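Local coordinates for putative methyl-accepting chemotaxis protein (Salmonella enterica subsp. enterica serovar Typhimurium str. LT2, PDB 6DB1) that probably senses chemical signals for chemotaxis through this N-terminal ligand-binding domain, at residues D29-F34 with K96-Q101. Sequence-based numbering, arbitrary orientation.
Sequences DQYFRF and KGVVPQ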
# COMPACT_ATOMS: atom_id res chain seq x y z
N ASP A 29 -3.06 -2.01 -0.66
CA ASP A 29 -3.89 -1.60 0.43
C ASP A 29 -5.06 -2.59 0.63
O ASP A 29 -5.35 -2.98 1.75
CB ASP A 29 -4.47 -0.22 0.15
CG ASP A 29 -5.31 0.27 1.28
OD1 ASP A 29 -4.92 0.11 2.47
OD2 ASP A 29 -6.37 0.84 0.98
N GLN A 30 -5.69 -3.01 -0.47
CA GLN A 30 -6.86 -3.93 -0.41
C GLN A 30 -6.43 -5.33 0.05
O GLN A 30 -7.23 -6.06 0.68
CB GLN A 30 -7.56 -4.02 -1.76
CG GLN A 30 -8.19 -2.70 -2.20
CD GLN A 30 -9.30 -2.27 -1.27
OE1 GLN A 30 -10.04 -3.08 -0.73
NE2 GLN A 30 -9.43 -0.97 -1.12
N TYR A 31 -5.21 -5.72 -0.28
CA TYR A 31 -4.72 -6.97 0.20
C TYR A 31 -4.48 -6.88 1.72
O TYR A 31 -4.94 -7.75 2.47
CB TYR A 31 -3.45 -7.38 -0.55
CG TYR A 31 -2.70 -8.48 0.15
CD1 TYR A 31 -3.20 -9.77 0.21
CD2 TYR A 31 -1.50 -8.21 0.79
CE1 TYR A 31 -2.53 -10.77 0.88
CE2 TYR A 31 -0.81 -9.21 1.46
CZ TYR A 31 -1.33 -10.49 1.50
OH TYR A 31 -0.65 -11.49 2.15
N PHE A 32 -3.78 -5.83 2.19
CA PHE A 32 -3.53 -5.73 3.63
C PHE A 32 -4.86 -5.67 4.36
O PHE A 32 -5.02 -6.30 5.41
CB PHE A 32 -2.63 -4.55 4.02
CG PHE A 32 -1.21 -4.64 3.53
CD1 PHE A 32 -0.56 -5.86 3.45
CD2 PHE A 32 -0.48 -3.50 3.26
CE1 PHE A 32 0.76 -5.94 3.02
CE2 PHE A 32 0.84 -3.58 2.83
CZ PHE A 32 1.45 -4.80 2.71
N ARG A 33 -5.82 -4.95 3.81
CA ARG A 33 -7.11 -4.87 4.45
C ARG A 33 -7.68 -6.28 4.57
O ARG A 33 -8.05 -6.70 5.67
CB ARG A 33 -8.08 -3.96 3.69
CG ARG A 33 -7.83 -2.48 3.90
CD ARG A 33 -8.82 -1.64 3.13
NE ARG A 33 -8.70 -0.23 3.46
CZ ARG A 33 -9.44 0.73 2.93
NH1 ARG A 33 -10.34 0.42 2.01
NH2 ARG A 33 -9.28 1.98 3.32
N PHE A 34 -7.72 -7.01 3.47
CA PHE A 34 -8.27 -8.34 3.43
C PHE A 34 -7.77 -9.19 4.60
O PHE A 34 -8.56 -9.89 5.21
CB PHE A 34 -7.90 -9.04 2.12
CG PHE A 34 -8.17 -10.52 2.16
CD1 PHE A 34 -9.45 -11.02 1.97
CD2 PHE A 34 -7.14 -11.42 2.42
CE1 PHE A 34 -9.70 -12.38 2.04
CE2 PHE A 34 -7.40 -12.78 2.48
CZ PHE A 34 -8.68 -13.25 2.30
N LYS A 96 -3.96 -18.18 -5.29
CA LYS A 96 -3.38 -19.27 -4.49
C LYS A 96 -3.31 -18.91 -3.00
O LYS A 96 -3.21 -19.81 -2.18
CB LYS A 96 -1.97 -19.60 -4.99
CG LYS A 96 -1.87 -20.07 -6.43
CD LYS A 96 -0.44 -20.32 -6.86
CE LYS A 96 -0.31 -20.78 -8.30
NZ LYS A 96 1.11 -20.99 -8.67
N GLY A 97 -3.34 -17.62 -2.65
CA GLY A 97 -3.25 -17.26 -1.25
C GLY A 97 -4.58 -16.81 -0.66
O GLY A 97 -5.15 -17.47 0.21
N VAL A 98 -5.09 -15.72 -1.22
CA VAL A 98 -6.28 -15.04 -0.77
C VAL A 98 -7.56 -15.85 -0.96
O VAL A 98 -8.36 -15.97 -0.04
CB VAL A 98 -6.40 -13.68 -1.48
CG1 VAL A 98 -7.79 -13.08 -1.33
CG2 VAL A 98 -5.33 -12.72 -1.00
N VAL A 99 -7.81 -16.32 -2.17
CA VAL A 99 -9.04 -17.03 -2.45
C VAL A 99 -9.13 -18.30 -1.58
O VAL A 99 -10.15 -18.52 -0.94
CB VAL A 99 -9.19 -17.33 -3.95
CG1 VAL A 99 -10.23 -18.41 -4.21
CG2 VAL A 99 -9.52 -16.07 -4.73
N PRO A 100 -8.08 -19.12 -1.56
CA PRO A 100 -8.26 -20.28 -0.71
C PRO A 100 -8.62 -19.89 0.73
O PRO A 100 -9.60 -20.41 1.27
CB PRO A 100 -6.91 -21.01 -0.78
CG PRO A 100 -6.46 -20.72 -2.18
CD PRO A 100 -6.88 -19.28 -2.40
N GLN A 101 -7.87 -18.96 1.32
CA GLN A 101 -8.16 -18.55 2.70
C GLN A 101 -9.65 -18.27 2.88
O GLN A 101 -10.25 -18.72 3.85
CB GLN A 101 -7.38 -17.30 3.10
CG GLN A 101 -5.89 -17.52 3.28
CD GLN A 101 -5.26 -16.35 3.99
OE1 GLN A 101 -5.96 -15.51 4.54
NE2 GLN A 101 -3.94 -16.30 3.99
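Tyr31 meets Val98 at the rim of its ring: methyl CG2 lies near the ring plane, 3.8 Å from CD1 and almost as close to CE1, so the approach is edge-on and purely apolar. The torsion that sets CG opposite the backbone N (chi1 165°) carries the ring across to the valine, although the CA–CB bond does not itself aim at helix 80-105. The phenol end goes past this contact, and OH is hydrogen-bonded to Ser125 OG on helix 110-144. Asp29 and Arg33, on another side of the helix, have a charge-only pairing between themselves, Arg33 NE lying 3.6 Å from Asp29 OD2 with that oxygen well off the guanidinium plane. The two segments belong to a four-helix bundle, helices 13-46, 54-73, 80-105 and 110-144, consistent with the ligand-binding domain of a chemoreceptor. Their local axes run in the same general sense, 38° apart and 11.8 Å at closest approach, a wide spacing bridged by aromatic rings. Helix 54-73 adds Leu60 and Met63 against Val98. Phe34 provides the larger part of the interface. Val98 CG1 sits over one face of its ring, 3.8 Å from the centroid of the Phe34 ring and 13° off the normal, which defines a CH-pi contact; CG1 and CG2 of the one valine thus serve a ring face and a ring edge respectively. Phe34 CZ also comes within 3.6 Å of the carbonyl O of Val98. Obliquely to the same ring, Gln101 OE1 stands 3.7 Å from Phe34 CE2, with amide and ring planes inclined to one another, while the other end of that amide, NE2, is hydrogen-bonded to Thr121 OG1 of helix 110-144.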